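Local coordinates for acyl-coa oxidase (Arabidopsis thaliana, PDB 1W07), which oxidises long- and medium-chain acyl-CoAs to 2-trans-enoyl-CoAs with FAD and molecular oxygen, releasing hydrogen peroxide in peroxisomal beta-oxidation, at residues B[418-421]-B[422-425]. The protein carries 1 engineered substitution. Residues are numbered along the deposited sequence; the frame is centred on the assembly and turned at random.
Sequences VPAC and TYEG. With FAD (flavin-adenine dinucleotide), chain I.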
ATOM      1  N   VAL B 418      -1.975   1.727  -8.711  1.00 14.79           N
ATOM      2  CA  VAL B 418      -2.823   2.533  -7.824  1.00 15.29           C
ATOM      3  C   VAL B 418      -3.696   3.620  -8.416  1.00 15.63           C
ATOM      4  O   VAL B 418      -4.769   3.918  -7.875  1.00 16.83           O
ATOM      5  CB  VAL B 418      -2.039   3.185  -6.645  1.00 18.50           C
ATOM      6  CG1 VAL B 418      -1.799   2.157  -5.582  1.00 18.67           C
ATOM      7  CG2 VAL B 418      -0.743   3.791  -7.115  1.00 19.98           C
ATOM      8  N   PRO B 419      -3.253   4.242  -9.497  1.00 16.38           N
ATOM      9  CA  PRO B 419      -4.110   5.293 -10.073  1.00 17.49           C
ATOM     10  C   PRO B 419      -5.488   4.713 -10.449  1.00 16.82           C
ATOM     11  O   PRO B 419      -6.469   5.453 -10.584  1.00 14.92           O
ATOM     12  CB  PRO B 419      -3.330   5.728 -11.299  1.00 16.85           C
ATOM     13  CG  PRO B 419      -1.920   5.547 -10.879  1.00 15.96           C
ATOM     14  CD  PRO B 419      -1.947   4.218 -10.181  1.00 15.79           C
ATOM     15  N   ALA B 420      -5.553   3.400 -10.634  1.00 14.36           N
ATOM     16  CA  ALA B 420      -6.801   2.728 -11.001  1.00 17.52           C
ATOM     17  C   ALA B 420      -7.917   3.001  -9.984  1.00 16.93           C
ATOM     18  O   ALA B 420      -9.101   2.943 -10.320  1.00 18.62           O
ATOM     19  CB  ALA B 420      -6.571   1.221 -11.135  1.00 15.30           C
ATOM     20  N   CYS B 421      -7.544   3.295  -8.744  1.00 14.63           N
ATOM     21  CA  CYS B 421      -8.542   3.573  -7.723  1.00 15.22           C
ATOM     22  C   CYS B 421      -9.050   5.007  -7.769  1.00 17.78           C
ATOM     23  O   CYS B 421      -9.969   5.358  -7.030  1.00 17.27           O
ATOM     24  CB  CYS B 421      -7.983   3.277  -6.337  1.00 16.27           C
ATOM     25  SG  CYS B 421      -7.499   1.556  -6.137  1.00 17.55           S
ATOM     26  N   THR B 422      -8.456   5.838  -8.624  1.00 18.43           N
ATOM     27  CA  THR B 422      -8.901   7.222  -8.700  1.00 23.37           C
ATOM     28  C   THR B 422      -9.365   7.662 -10.083  1.00 26.18           C
ATOM     29  O   THR B 422     -10.360   8.374 -10.205  1.00 28.80           O
ATOM     30  CB  THR B 422      -7.808   8.204  -8.194  1.00 22.87           C
ATOM     31  OG1 THR B 422      -8.329   9.539  -8.193  1.00 20.27           O
ATOM     32  CG2 THR B 422      -6.576   8.140  -9.089  1.00 23.26           C
ATOM     33  N   TYR B 423      -8.660   7.250 -11.129  1.00 29.67           N
ATOM     34  CA  TYR B 423      -9.076   7.659 -12.462  1.00 32.24           C
ATOM     35  C   TYR B 423     -10.385   6.986 -12.821  1.00 30.81           C
ATOM     36  O   TYR B 423     -10.678   5.894 -12.342  1.00 25.63           O
ATOM     37  CB  TYR B 423      -7.982   7.384 -13.514  1.00 35.46           C
ATOM     38  CG  TYR B 423      -7.631   5.939 -13.772  1.00 40.71           C
ATOM     39  CD1 TYR B 423      -8.601   5.021 -14.183  1.00 42.31           C
ATOM     40  CD2 TYR B 423      -6.309   5.500 -13.674  1.00 43.82           C
ATOM     41  CE1 TYR B 423      -8.258   3.705 -14.488  1.00 44.78           C
ATOM     42  CE2 TYR B 423      -5.960   4.184 -13.984  1.00 43.23           C
ATOM     43  CZ  TYR B 423      -6.940   3.295 -14.388  1.00 45.06           C
ATOM     44  OH  TYR B 423      -6.609   1.990 -14.685  1.00 48.43           O
ATOM     45  N   GLU B 424     -11.168   7.656 -13.665  1.00 32.56           N
ATOM     46  CA  GLU B 424     -12.483   7.176 -14.076  1.00 35.12           C
ATOM     47  C   GLU B 424     -13.451   7.230 -12.901  1.00 35.12           C
ATOM     48  O   GLU B 424     -14.462   6.530 -12.881  1.00 38.26           O
ATOM     49  CB  GLU B 424     -12.408   5.748 -14.625  1.00 40.35           C
ATOM     50  CG  GLU B 424     -12.311   5.694 -16.136  1.00 46.23           C
ATOM     51  CD  GLU B 424     -13.470   6.404 -16.806  1.00 49.94           C
ATOM     52  OE1 GLU B 424     -14.633   6.023 -16.547  1.00 50.63           O
ATOM     53  OE2 GLU B 424     -13.223   7.345 -17.592  1.00 51.44           O
ATOM     54  N   GLY B 425     -13.134   8.070 -11.922  1.00 32.38           N
ATOM     55  CA  GLY B 425     -13.993   8.205 -10.761  1.00 29.51           C
ATOM     56  C   GLY B 425     -13.438   7.583  -9.493  1.00 25.05           C
ATOM     57  O   GLY B 425     -13.003   6.427  -9.491  1.00 25.48           O
TER
HETATM   58  PA  FAD I1660     -11.949  13.637  -5.200  1.00 20.64           P
HETATM   59  O1A FAD I1660     -13.117  13.187  -5.988  1.00 16.75           O
HETATM   60  O2A FAD I1660     -11.807  15.085  -4.933  1.00 17.34           O
HETATM   61  O5B FAD I1660     -11.936  12.826  -3.812  1.00 16.95           O
HETATM   62  C5B FAD I1660     -10.977  13.120  -2.793  1.00 14.41           C
HETATM   63  C4B FAD I1660     -11.411  12.487  -1.467  1.00 17.12           C
HETATM   64  O4B FAD I1660     -12.720  12.998  -1.154  1.00 16.36           O
HETATM   65  C3B FAD I1660     -11.552  10.968  -1.600  1.00 12.60           C
HETATM   66  O3B FAD I1660     -11.376  10.354  -0.321  1.00 15.74           O
HETATM   67  C2B FAD I1660     -12.998  10.822  -2.072  1.00 16.69           C
HETATM   68  O2B FAD I1660     -13.532   9.566  -1.647  1.00 13.64           O
HETATM   69  C1B FAD I1660     -13.670  11.924  -1.248  1.00 16.87           C
HETATM   70  N9A FAD I1660     -14.929  12.375  -1.887  1.00 15.69           N
HETATM   71  C8A FAD I1660     -15.031  13.175  -2.949  1.00 17.20           C
HETATM   72  N7A FAD I1660     -16.318  13.362  -3.246  1.00 14.24           N
HETATM   73  C5A FAD I1660     -17.042  12.672  -2.372  1.00 13.49           C
HETATM   74  C6A FAD I1660     -18.407  12.498  -2.179  1.00 14.48           C
HETATM   75  N6A FAD I1660     -19.295  13.014  -3.022  1.00 13.14           N
HETATM   76  N1A FAD I1660     -18.835  11.713  -1.102  1.00 17.37           N
HETATM   77  C2A FAD I1660     -17.893  11.118  -0.256  1.00 13.71           C
HETATM   78  N3A FAD I1660     -16.603  11.298  -0.479  1.00 18.81           N
HETATM   79  C4A FAD I1660     -16.158  12.049  -1.501  1.00 13.08           C
HETATM   80  N1  FAD I1660      -8.122  13.104 -15.960  1.00 16.13           N
HETATM   81  C2  FAD I1660      -8.352  13.434 -17.302  1.00 18.73           C
HETATM   82  O2  FAD I1660      -9.246  14.224 -17.596  1.00 24.47           O
HETATM   83  N3  FAD I1660      -7.541  12.865 -18.296  1.00 17.62           N
HETATM   84  C4  FAD I1660      -6.512  11.982 -17.947  1.00 20.17           C
HETATM   85  O4  FAD I1660      -5.829  11.463 -18.832  1.00 15.16           O
HETATM   86  C4X FAD I1660      -6.278  11.678 -16.609  1.00 18.39           C
HETATM   87  N5  FAD I1660      -5.202  10.858 -16.236  1.00 16.82           N
HETATM   88  C5X FAD I1660      -4.947  10.560 -14.895  1.00 19.12           C
HETATM   89  C6  FAD I1660      -3.810   9.841 -14.543  1.00 16.54           C
HETATM   90  C7  FAD I1660      -3.494   9.643 -13.204  1.00 18.94           C
HETATM   91  C7M FAD I1660      -2.228   8.860 -12.857  1.00 19.89           C
HETATM   92  C8  FAD I1660      -4.326  10.164 -12.207  1.00 20.31           C
HETATM   93  C8M FAD I1660      -4.003   9.960 -10.725  1.00 19.05           C
HETATM   94  C9  FAD I1660      -5.467  10.873 -12.565  1.00 16.78           C
HETATM   95  C9A FAD I1660      -5.789  11.078 -13.903  1.00 19.98           C
HETATM   96  N10 FAD I1660      -6.896  11.851 -14.278  1.00 16.92           N
HETATM   97  C10 FAD I1660      -7.083  12.226 -15.619  1.00 18.32           C
HETATM   98  C1' FAD I1660      -7.830  12.392 -13.260  1.00 16.57           C
HETATM   99  C2' FAD I1660      -8.773  11.287 -12.775  1.00 17.80           C
HETATM  100  O2' FAD I1660      -9.433  10.685 -13.890  1.00 19.53           O
HETATM  101  C3' FAD I1660      -9.820  11.749 -11.757  1.00 20.91           C
HETATM  102  O3' FAD I1660     -10.606  12.801 -12.324  1.00 23.05           O
HETATM  103  C4' FAD I1660      -9.196  12.251 -10.453  1.00 20.36           C
HETATM  104  O4' FAD I1660      -8.018  11.511 -10.119  1.00 18.60           O
HETATM  105  C5' FAD I1660     -10.222  12.123  -9.327  1.00 23.99           C
HETATM  106  O5' FAD I1660      -9.618  12.412  -8.067  1.00 25.84           O
HETATM  107  P   FAD I1660     -10.011  13.737  -7.250  1.00 21.67           P
HETATM  108  O1P FAD I1660      -8.751  14.455  -6.964  1.00 19.08           O
HETATM  109  O2P FAD I1660     -11.087  14.446  -7.979  1.00 22.97           O
HETATM  110  O3P FAD I1660     -10.597  13.112  -5.891  1.00 19.51           O
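The Y423 ring lies with one face against the backbone of A420, a CH-pi contact in which A420 CA sits 3.6 Å from the ring centroid and 23° off the normal; E424 CB stands at its edge, in plane. P419 CB meets Y423 CD2 at 3.8 Å, while P419 O approaches the ring obliquely. This is the 3-10 segment 418-421 running into a type II beta turn, T422 to G425, in the loop between helices 410-417 and 427-443 that lines the FAD pocket and holds the probable proton acceptor E424. With CG placed between backbone N and carbonyl carbon (chi1 65°), the Y423 ring folds back over the 3-10 turn. P419 O takes two bonds: Y423 N comes nearly head-on to the carbonyl at 2.9 Å, and T422 N, at 2.8 Å, from above the carbonyl plane. Replacing Y423 by alanine would leave the backbone bond to P419 O, but would probably strip A420 CA of its aromatic cover and open a gap beside P419 CB. K381 ties the two segments together, bonding to the carbonyl oxygens of A420, Y423 and G425. On the cofactor side, P419 CB packs on flavin methyl C7M and T422 CG2 on C8M. T422 OG1 is turned to the side remote from the backbone N (chi1 -176°), where it meets the FAD ribityl hydroxyl O4' in a 2.8 Å hydrogen bond.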